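Local coordinates for protein putative conjugative transposon recombinase (Clostridium difficile, PDB 3G13) that probably binds DNA and exchanges its strands as a serine recombinase, this chain being the N-terminal resolvase-type domain of a longer protein, at residues D93-K96 with Y97-L101; Q65-I68 with N69-N73; L118-D121 with G122-L125. All blocks are in the same frame, centred on the assembly; numbering follows the deposited sequence.

Interaction 1 of 3, residues D93-K96 with Y97-L101; sequences DTLK and YVRML
Tyr97 N donates to Asp93 O at 3.0 Å in a nearly straight bond, and Val98, Arg99 and Met100 repeat the i to i+4 pattern on Thr94, Leu95 and Lys96, which makes 93-101 regular alpha-helix. The polar ends of two side chains look outward from it: the hydroxyl of Thr94 bonds to Asn90 O and to Gln135 of the second subunit, and the Tyr97 hydroxyl bonds to Gln65. Lys96 CG sits 4.3 Å from the ring centroid of Tyr97, only 8° off the normal, a CH-pi contact over one face. Its CG is anti to the backbone N (chi1 169°), which lays the stem along the ring, and the chain then runs on until Lys96 CE is 3.6 Å from Tyr97 OH. Lysine suits this place: its aliphatic stem covers part of one ring face, and the residue is exposed, so the amine can probably be solvated. Helix 91-102 belongs to the alpha/beta resolvase fold, packed between helix 62-72 and the long helix 120-150; Phe64 meets the Tyr97 ring edge-to-face. One turn on from Lys96, Met100, a selenomethionine, runs alongside it and bends at its last torsion (chi3 -54°), which puts its CE 3.5 Å from Lys96 NZ. Leu95 and Arg99 make a second side-by-side pair, the methyl Leu95 CD2 resting over the centre of one guanidinium face, 3.7 Å from Arg99 CZ. The leucine thus gives the flat cation an apolar floor, while its own side chain reaches Leu129 and Ala133. On the buried side, the beta-branched Thr94 and Val98 point the same way, their CG2 methyls 4.2 Å apart, toward Leu129 and Leu126 respectively.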
ATOM      1  N   ASP A  93       4.244 -11.139  -0.622  1.00 19.03           N
ATOM      2  CA  ASP A  93       4.199 -12.037  -1.795  1.00 19.71           C
ATOM      3  C   ASP A  93       3.823 -11.267  -3.050  1.00 18.84           C
ATOM      4  O   ASP A  93       4.352 -11.564  -4.126  1.00 20.07           O
ATOM      5  CB  ASP A  93       3.207 -13.192  -1.595  1.00 20.33           C
ATOM      6  CG  ASP A  93       3.731 -14.260  -0.630  1.00 24.51           C
ATOM      7  OD1 ASP A  93       4.948 -14.253  -0.349  1.00 27.49           O
ATOM      8  OD2 ASP A  93       2.911 -15.084  -0.161  1.00 23.70           O
ATOM      9  N   THR A  94       2.914 -10.292  -2.923  1.00 18.74           N
ATOM     10  CA  THR A  94       2.531  -9.448  -4.079  1.00 18.52           C
ATOM     11  C   THR A  94       3.777  -8.766  -4.654  1.00 17.99           C
ATOM     12  O   THR A  94       4.006  -8.780  -5.871  1.00 16.60           O
ATOM     13  CB  THR A  94       1.450  -8.367  -3.725  1.00 18.40           C
ATOM     14  OG1 THR A  94       0.303  -8.969  -3.091  1.00 18.36           O
ATOM     15  CG2 THR A  94       0.996  -7.643  -4.979  1.00 18.85           C
ATOM     16  N   LEU A  95       4.575  -8.172  -3.763  1.00 17.33           N
ATOM     17  CA  LEU A  95       5.864  -7.571  -4.110  1.00 18.62           C
ATOM     18  C   LEU A  95       6.796  -8.527  -4.797  1.00 19.07           C
ATOM     19  O   LEU A  95       7.324  -8.237  -5.874  1.00 19.77           O
ATOM     20  CB  LEU A  95       6.569  -7.038  -2.834  1.00 18.09           C
ATOM     21  CG  LEU A  95       6.063  -5.698  -2.319  1.00 18.83           C
ATOM     22  CD1 LEU A  95       6.670  -5.393  -0.906  1.00 17.89           C
ATOM     23  CD2 LEU A  95       6.450  -4.634  -3.367  1.00 16.56           C
ATOM     24  N   LYS A  96       7.024  -9.664  -4.138  1.00 19.65           N
ATOM     25  CA  LYS A  96       7.949 -10.685  -4.625  1.00 20.02           C
ATOM     26  C   LYS A  96       7.601 -11.074  -6.075  1.00 18.79           C
ATOM     27  O   LYS A  96       8.460 -11.043  -6.952  1.00 17.67           O
ATOM     28  CB  LYS A  96       7.866 -11.911  -3.702  1.00 20.34           C
ATOM     29  CG  LYS A  96       8.552 -13.181  -4.164  1.00 24.91           C
ATOM     30  CD  LYS A  96       8.408 -14.268  -3.090  1.00 30.00           C
ATOM     31  CE  LYS A  96       8.664 -15.676  -3.646  1.00 35.25           C
ATOM     32  NZ  LYS A  96      10.097 -15.919  -4.008  1.00 38.98           N
ATOM     33  N   TYR A  97       6.356 -11.495  -6.297  1.00 18.04           N
ATOM     34  CA  TYR A  97       5.996 -12.017  -7.605  1.00 18.39           C
ATOM     35  C   TYR A  97       5.828 -10.936  -8.661  1.00 17.51           C
ATOM     36  O   TYR A  97       6.179 -11.150  -9.832  1.00 18.04           O
ATOM     37  CB  TYR A  97       4.759 -12.907  -7.508  1.00 19.69           C
ATOM     38  CG  TYR A  97       5.030 -14.165  -6.691  1.00 21.65           C
ATOM     39  CD1 TYR A  97       5.991 -15.086  -7.109  1.00 22.46           C
ATOM     40  CD2 TYR A  97       4.314 -14.433  -5.510  1.00 24.55           C
ATOM     41  CE1 TYR A  97       6.259 -16.253  -6.361  1.00 24.88           C
ATOM     42  CE2 TYR A  97       4.575 -15.607  -4.756  1.00 27.23           C
ATOM     43  CZ  TYR A  97       5.551 -16.495  -5.198  1.00 24.33           C
ATOM     44  OH  TYR A  97       5.823 -17.646  -4.488  1.00 28.36           O
ATOM     45  N   VAL A  98       5.324  -9.763  -8.280  1.00 17.12           N
ATOM     46  CA  VAL A  98       5.263  -8.682  -9.273  1.00 15.87           C
ATOM     47  C   VAL A  98       6.701  -8.302  -9.726  1.00 17.73           C
ATOM     48  O   VAL A  98       6.975  -8.214 -10.918  1.00 16.12           O
ATOM     49  CB  VAL A  98       4.492  -7.467  -8.786  1.00 15.21           C
ATOM     50  CG1 VAL A  98       4.730  -6.259  -9.756  1.00 14.42           C
ATOM     51  CG2 VAL A  98       2.987  -7.814  -8.655  1.00 11.95           C
ATOM     52  N   ARG A  99       7.617  -8.118  -8.766  1.00 19.32           N
ATOM     53  CA  ARG A  99       9.018  -7.786  -9.074  1.00 19.99           C
ATOM     54  C   ARG A  99       9.722  -8.866  -9.888  1.00 20.31           C
ATOM     55  O   ARG A  99      10.484  -8.554 -10.812  1.00 19.37           O
ATOM     56  CB  ARG A  99       9.793  -7.534  -7.783  1.00 21.57           C
ATOM     57  CG  ARG A  99       9.429  -6.226  -7.096  1.00 21.83           C
ATOM     58  CD  ARG A  99      10.082  -6.157  -5.729  1.00 26.97           C
ATOM     59  NE  ARG A  99      10.095  -4.796  -5.199  1.00 30.74           N
ATOM     60  CZ  ARG A  99      10.145  -4.473  -3.905  1.00 33.52           C
ATOM     61  NH1 ARG A  99      10.187  -5.399  -2.959  1.00 33.03           N
ATOM     62  NH2 ARG A  99      10.166  -3.195  -3.561  1.00 36.65           N
HETATM   63  N   MSE A 100       9.483 -10.135  -9.543  1.00 20.22           N
HETATM   64  CA  MSE A 100      10.118 -11.249 -10.268  1.00 21.09           C
HETATM   65  C   MSE A 100       9.686 -11.263 -11.744  1.00 19.72           C
HETATM   66  O   MSE A 100      10.486 -11.499 -12.654  1.00 19.81           O
HETATM   67  CB  MSE A 100       9.727 -12.580  -9.600  1.00 22.33           C
HETATM   68  CG  MSE A 100      10.382 -13.824 -10.133  1.00 28.17           C
HETATM   69 SE   MSE A 100       9.605 -15.392  -9.199  1.00 47.29          SE
HETATM   70  CE  MSE A 100       9.888 -14.896  -7.343  1.00 36.19           C
ATOM     71  N   LEU A 101       8.401 -11.042 -11.976  1.00 18.67           N
ATOM     72  CA  LEU A 101       7.891 -10.891 -13.344  1.00 18.24           C
ATOM     73  C   LEU A 101       8.506  -9.627 -13.997  1.00 17.65           C
ATOM     74  O   LEU A 101       9.009  -9.684 -15.107  1.00 16.63           O
ATOM     75  CB  LEU A 101       6.336 -10.884 -13.337  1.00 17.81           C
ATOM     76  CG  LEU A 101       5.672 -12.284 -13.512  1.00 19.55           C
ATOM     77  CD1 LEU A 101       6.401 -13.384 -12.748  1.00 16.60           C
ATOM     78  CD2 LEU A 101       4.203 -12.335 -13.156  1.00 18.42           C
TER

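Interaction 2 of 3, residues Q65-I68 with N69-N73; sequences QRMI and NDCMN
The Arg66 guanidinium and the Asp70 carboxylate, one turn apart, stand with their planes 80° from each other, and a water lies in plane at the guanidinium edge. This water accepts from Arg66 NH1 at 2.9 Å and donates to Asp70 OD2 at 2.7 Å. Directly, Arg66 NH1 and Asp70 OD2 are 4.1 Å apart, with the oxygen well out of the guanidinium plane; any attraction is between charges at a distance, probably modest, and no N-H points at the oxygen. The bend in the arginine (chi3 67°) turns its head toward stronger partners, salt bridges to Asp63 and Asp46, while Asp70 OD2 also bonds to Tyr48 OH. Beneath, i to i+4 backbone bonds run on, Asp70 N reaching Arg66 O at 2.9 Å. On the inner face Met67, deposited as selenomethionine, brings CE 4.1 Å from Cys71 SG, both packing on Ile76; a flexible, unbranched methionine chain and a small cysteine fit this buried flank. Ile68 CG2 lies 4.4 Å from CG of Met72 and continues toward helix 91-102. The helix is thus amphipathic, and its polar side joins direct salt bridges with one water bridge; the three acids near Arg66 would probably stabilise its positive charge.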
ATOM      1  N   GLN A  65       2.081 -21.525  -8.967  1.00 23.06           N
ATOM      2  CA  GLN A  65       3.499 -21.862  -9.091  1.00 23.17           C
ATOM      3  C   GLN A  65       3.857 -22.372 -10.481  1.00 22.30           C
ATOM      4  O   GLN A  65       4.947 -22.094 -10.968  1.00 21.94           O
ATOM      5  CB  GLN A  65       3.945 -22.868  -8.016  1.00 24.55           C
ATOM      6  CG  GLN A  65       4.039 -22.281  -6.618  1.00 28.46           C
ATOM      7  CD  GLN A  65       4.987 -21.078  -6.532  1.00 33.23           C
ATOM      8  OE1 GLN A  65       6.140 -21.148  -6.978  1.00 35.33           O
ATOM      9  NE2 GLN A  65       4.493 -19.966  -5.963  1.00 34.26           N
ATOM     10  N   ARG A  66       2.954 -23.132 -11.106  1.00 21.77           N
ATOM     11  CA  ARG A  66       3.186 -23.596 -12.490  1.00 21.20           C
ATOM     12  C   ARG A  66       3.282 -22.360 -13.398  1.00 21.44           C
ATOM     13  O   ARG A  66       4.178 -22.268 -14.212  1.00 21.08           O
ATOM     14  CB  ARG A  66       2.078 -24.554 -12.940  1.00 20.57           C
ATOM     15  CG  ARG A  66       2.202 -25.099 -14.366  1.00 20.84           C
ATOM     16  CD  ARG A  66       1.065 -26.061 -14.690  1.00 20.05           C
ATOM     17  NE  ARG A  66      -0.269 -25.441 -14.771  1.00 20.95           N
ATOM     18  CZ  ARG A  66      -0.851 -25.001 -15.885  1.00 20.60           C
ATOM     19  NH1 ARG A  66      -0.238 -25.077 -17.065  1.00 22.13           N
ATOM     20  NH2 ARG A  66      -2.068 -24.478 -15.823  1.00 21.89           N
HETATM   21  N   MSE A  67       2.388 -21.392 -13.193  1.00 21.48           N
HETATM   22  CA  MSE A  67       2.460 -20.142 -13.926  1.00 22.35           C
HETATM   23  C   MSE A  67       3.783 -19.383 -13.763  1.00 22.22           C
HETATM   24  O   MSE A  67       4.384 -18.934 -14.756  1.00 21.08           O
HETATM   25  CB  MSE A  67       1.313 -19.241 -13.543  1.00 22.63           C
HETATM   26  CG  MSE A  67       1.001 -18.282 -14.654  1.00 25.51           C
HETATM   27 SE   MSE A  67      -0.182 -16.946 -13.959  1.00 41.28          SE
HETATM   28  CE  MSE A  67       1.545 -16.044 -13.396  1.00 19.05           C
ATOM     29  N   ILE A  68       4.228 -19.232 -12.512  1.00 22.17           N
ATOM     30  CA  ILE A  68       5.537 -18.633 -12.260  1.00 21.40           C
ATOM     31  C   ILE A  68       6.654 -19.371 -13.004  1.00 21.65           C
ATOM     32  O   ILE A  68       7.481 -18.725 -13.616  1.00 21.18           O
ATOM     33  CB  ILE A  68       5.862 -18.523 -10.756  1.00 20.60           C
ATOM     34  CG1 ILE A  68       4.835 -17.611 -10.043  1.00 20.59           C
ATOM     35  CG2 ILE A  68       7.268 -18.003 -10.575  1.00 19.00           C
ATOM     36  CD1 ILE A  68       4.757 -16.116 -10.587  1.00 18.72           C
ATOM     37  N   ASN A  69       6.678 -20.708 -12.961  1.00 22.28           N
ATOM     38  CA  ASN A  69       7.712 -21.470 -13.723  1.00 23.37           C
ATOM     39  C   ASN A  69       7.631 -21.245 -15.238  1.00 22.55           C
ATOM     40  O   ASN A  69       8.644 -21.157 -15.911  1.00 22.91           O
ATOM     41  CB  ASN A  69       7.645 -22.994 -13.450  1.00 24.18           C
ATOM     42  CG  ASN A  69       7.802 -23.360 -11.967  1.00 28.81           C
ATOM     43  OD1 ASN A  69       7.204 -24.351 -11.502  1.00 35.95           O
ATOM     44  ND2 ASN A  69       8.604 -22.594 -11.224  1.00 31.91           N
ATOM     45  N   ASP A  70       6.419 -21.163 -15.780  1.00 21.66           N
ATOM     46  CA  ASP A  70       6.249 -20.864 -17.209  1.00 21.47           C
ATOM     47  C   ASP A  70       6.712 -19.453 -17.555  1.00 21.74           C
ATOM     48  O   ASP A  70       7.232 -19.219 -18.662  1.00 20.66           O
ATOM     49  CB  ASP A  70       4.797 -21.081 -17.638  1.00 21.15           C
ATOM     50  CG  ASP A  70       4.395 -22.555 -17.585  1.00 21.71           C
ATOM     51  OD1 ASP A  70       5.295 -23.408 -17.444  1.00 22.27           O
ATOM     52  OD2 ASP A  70       3.191 -22.859 -17.666  1.00 20.22           O
ATOM     53  N   CYS A  71       6.503 -18.520 -16.617  1.00 21.24           N
ATOM     54  CA  CYS A  71       7.055 -17.157 -16.746  1.00 22.17           C
ATOM     55  C   CYS A  71       8.586 -17.188 -16.764  1.00 22.25           C
ATOM     56  O   CYS A  71       9.189 -16.536 -17.603  1.00 22.22           O
ATOM     57  CB  CYS A  71       6.557 -16.210 -15.631  1.00 21.07           C
ATOM     58  SG  CYS A  71       4.821 -15.683 -15.773  1.00 22.74           S
HETATM   59  N   MSE A  72       9.206 -17.947 -15.846  1.00 23.54           N
HETATM   60  CA  MSE A  72      10.672 -18.055 -15.805  1.00 24.94           C
HETATM   61  C   MSE A  72      11.243 -18.727 -17.072  1.00 24.86           C
HETATM   62  O   MSE A  72      12.385 -18.455 -17.473  1.00 23.22           O
HETATM   63  CB  MSE A  72      11.147 -18.732 -14.512  1.00 26.25           C
HETATM   64  CG  MSE A  72      10.801 -17.956 -13.213  1.00 30.87           C
HETATM   65 SE   MSE A  72      11.326 -16.030 -13.240  1.00 46.14          SE
HETATM   66  CE  MSE A  72       9.588 -15.202 -13.709  1.00 40.96           C
ATOM     67  N   ASN A  73      10.416 -19.550 -17.727  1.00 25.39           N
ATOM     68  CA  ASN A  73      10.779 -20.220 -18.991  1.00 25.47           C
ATOM     69  C   ASN A  73      10.471 -19.431 -20.278  1.00 25.16           C
ATOM     70  O   ASN A  73      10.729 -19.921 -21.376  1.00 25.38           O
ATOM     71  CB  ASN A  73      10.096 -21.596 -19.058  1.00 26.42           C
ATOM     72  CG  ASN A  73      10.585 -22.556 -17.970  1.00 29.28           C
ATOM     73  OD1 ASN A  73      11.643 -22.353 -17.369  1.00 33.61           O
ATOM     74  ND2 ASN A  73       9.821 -23.617 -17.729  1.00 30.25           N
TER
HETATM   75  O   HOH W   1       2.540 -25.469 -17.734  1.00 24.66           O

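Interaction 3 of 3, residues L118-D121 with G122-L125; sequences LTMD and GELL
The chain passes from loop to helix between Thr119 and Met120, with an i to i+4 bond from Glu123 N to Thr119 O at 3.0 Å, followed by those from Leu124 N to Met120 O and from Leu125 N to Asp121 O. Thr119 occupies the N-cap: its OG1 accepts from Gly122 N at 3.1 Å with an N-H...O angle of 155°. A chi1 of 64° puts OG1 between the backbone N and the carbonyl carbon, where it can turn back over the first turn. The same hydroxyl bonds to Asn116 O in the preceding strand, so one small side chain joins the strand end to the helix start. Threonine suits this place because its short arm brings an acceptor to an amide of the first turn. Gly122 is buried, and having no side chain it lets Thr119 O lie 3.4 Å from Gly122 CA, with Leu118 N also near. Glu123, three residues after Met120, extends its chain past it; Glu123 OE1 is 4.2 Å from CG of Met120, a selenomethionine, and Glu123 CG lies 3.4 Å from Thr119 O. The Leu124 side chain meets Asp121 of the second subunit; Leu125 packs on Phe110 and on Val128 of that subunit. This is the start of the long helix 120-150, the helix by which serine recombinases of this family typically dimerise. With Asp121 and Glu123 in the first turn, the acidic side chains would probably interact favourably with the positive end of the helix dipole.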
ATOM      1  N   LEU A 118       4.013  -2.706 -15.460  1.00 13.57           N
ATOM      2  CA  LEU A 118       5.201  -2.145 -16.134  1.00 13.91           C
ATOM      3  C   LEU A 118       5.116  -0.638 -16.395  1.00 13.71           C
ATOM      4  O   LEU A 118       6.094  -0.042 -16.842  1.00 13.63           O
ATOM      5  CB  LEU A 118       5.523  -2.920 -17.437  1.00 14.01           C
ATOM      6  CG  LEU A 118       5.769  -4.425 -17.296  1.00 12.78           C
ATOM      7  CD1 LEU A 118       6.213  -5.005 -18.646  1.00 11.41           C
ATOM      8  CD2 LEU A 118       6.794  -4.755 -16.199  1.00 17.37           C
ATOM      9  N   THR A 119       3.967  -0.030 -16.086  1.00 13.45           N
ATOM     10  CA  THR A 119       3.746   1.416 -16.318  1.00 12.84           C
ATOM     11  C   THR A 119       4.331   2.211 -15.122  1.00 13.64           C
ATOM     12  O   THR A 119       4.789   1.622 -14.138  1.00 11.34           O
ATOM     13  CB  THR A 119       2.243   1.759 -16.498  1.00 12.82           C
ATOM     14  OG1 THR A 119       1.506   1.468 -15.289  1.00 14.54           O
ATOM     15  CG2 THR A 119       1.625   0.991 -17.705  1.00 10.68           C
HETATM   16  N   MSE A 120       4.313   3.532 -15.208  1.00 14.63           N
HETATM   17  CA  MSE A 120       4.665   4.362 -14.061  1.00 17.43           C
HETATM   18  C   MSE A 120       3.662   4.167 -12.920  1.00 16.85           C
HETATM   19  O   MSE A 120       4.039   4.249 -11.753  1.00 15.74           O
HETATM   20  CB  MSE A 120       4.741   5.832 -14.457  1.00 18.56           C
HETATM   21  CG  MSE A 120       5.894   6.162 -15.355  1.00 28.99           C
HETATM   22 SE   MSE A 120       5.893   8.133 -15.535  1.00 58.13          SE
HETATM   23  CE  MSE A 120       6.683   8.627 -13.789  1.00 50.98           C
ATOM     24  N   ASP A 121       2.403   3.870 -13.245  1.00 15.59           N
ATOM     25  CA  ASP A 121       1.442   3.462 -12.210  1.00 15.95           C
ATOM     26  C   ASP A 121       1.822   2.141 -11.527  1.00 15.99           C
ATOM     27  O   ASP A 121       1.612   2.008 -10.323  1.00 16.26           O
ATOM     28  CB  ASP A 121       0.002   3.408 -12.733  1.00 16.40           C
ATOM     29  CG  ASP A 121      -0.651   4.802 -12.835  1.00 17.67           C
ATOM     30  OD1 ASP A 121      -0.044   5.811 -12.412  1.00 17.92           O
ATOM     31  OD2 ASP A 121      -1.785   4.872 -13.319  1.00 19.23           O
ATOM     32  N   GLY A 122       2.383   1.208 -12.301  1.00 14.90           N
ATOM     33  CA  GLY A 122       2.991  -0.011 -11.797  1.00 14.32           C
ATOM     34  C   GLY A 122       4.152   0.283 -10.857  1.00 14.68           C
ATOM     35  O   GLY A 122       4.250  -0.320  -9.795  1.00 13.71           O
ATOM     36  N   GLU A 123       5.003   1.241 -11.219  1.00 13.93           N
ATOM     37  CA  GLU A 123       6.082   1.641 -10.338  1.00 16.08           C
ATOM     38  C   GLU A 123       5.551   2.248  -9.021  1.00 15.09           C
ATOM     39  O   GLU A 123       6.087   1.958  -7.951  1.00 15.64           O
ATOM     40  CB  GLU A 123       7.038   2.589 -11.056  1.00 16.89           C
ATOM     41  CG  GLU A 123       7.615   1.917 -12.290  1.00 23.55           C
ATOM     42  CD  GLU A 123       8.710   2.694 -12.986  1.00 33.58           C
ATOM     43  OE1 GLU A 123       8.617   3.948 -13.077  1.00 35.45           O
ATOM     44  OE2 GLU A 123       9.660   2.024 -13.482  1.00 38.97           O
ATOM     45  N   LEU A 124       4.520   3.093  -9.100  1.00 14.63           N
ATOM     46  CA  LEU A 124       3.904   3.638  -7.890  1.00 14.68           C
ATOM     47  C   LEU A 124       3.242   2.525  -7.040  1.00 13.60           C
ATOM     48  O   LEU A 124       3.259   2.603  -5.836  1.00 12.17           O
ATOM     49  CB  LEU A 124       2.914   4.744  -8.219  1.00 15.24           C
ATOM     50  CG  LEU A 124       2.540   5.712  -7.079  1.00 19.24           C
ATOM     51  CD1 LEU A 124       3.821   6.435  -6.523  1.00 19.36           C
ATOM     52  CD2 LEU A 124       1.465   6.694  -7.563  1.00 18.08           C
ATOM     53  N   LEU A 125       2.631   1.525  -7.682  1.00 13.33           N
ATOM     54  CA  LEU A 125       2.066   0.373  -6.967  1.00 13.44           C
ATOM     55  C   LEU A 125       3.129  -0.236  -6.072  1.00 14.14           C
ATOM     56  O   LEU A 125       2.904  -0.421  -4.867  1.00 14.80           O
ATOM     57  CB  LEU A 125       1.482  -0.661  -7.952  1.00 13.99           C
ATOM     58  CG  LEU A 125       1.184  -2.062  -7.401  1.00 14.08           C
ATOM     59  CD1 LEU A 125      -0.031  -1.965  -6.519  1.00 15.18           C
ATOM     60  CD2 LEU A 125       0.917  -3.031  -8.583  1.00 15.32           C
TER

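Overall arrangement
Each interaction is a local contact on one helix, interaction 2 running to the last helical turn and interaction 3 including the N-cap; none closes a long loop, and they follow one another in series, with no nesting or crossing. Interaction 2 comes first, on helix 62-72 beside strand 42-51. Interaction 1 follows on helix 91-102, about 13 Å away between centres, and the two touch: Tyr97 and Met100 pack on Ile68, and Leu101 on Met72. Interaction 3 opens helix 120-150 after strand 115-116, its centre about 13 Å from that of interaction 1 without touching it and about 22 Å from that of interaction 2. Helix 91-102 thus links helix 62-72 to the helix that faces the second subunit.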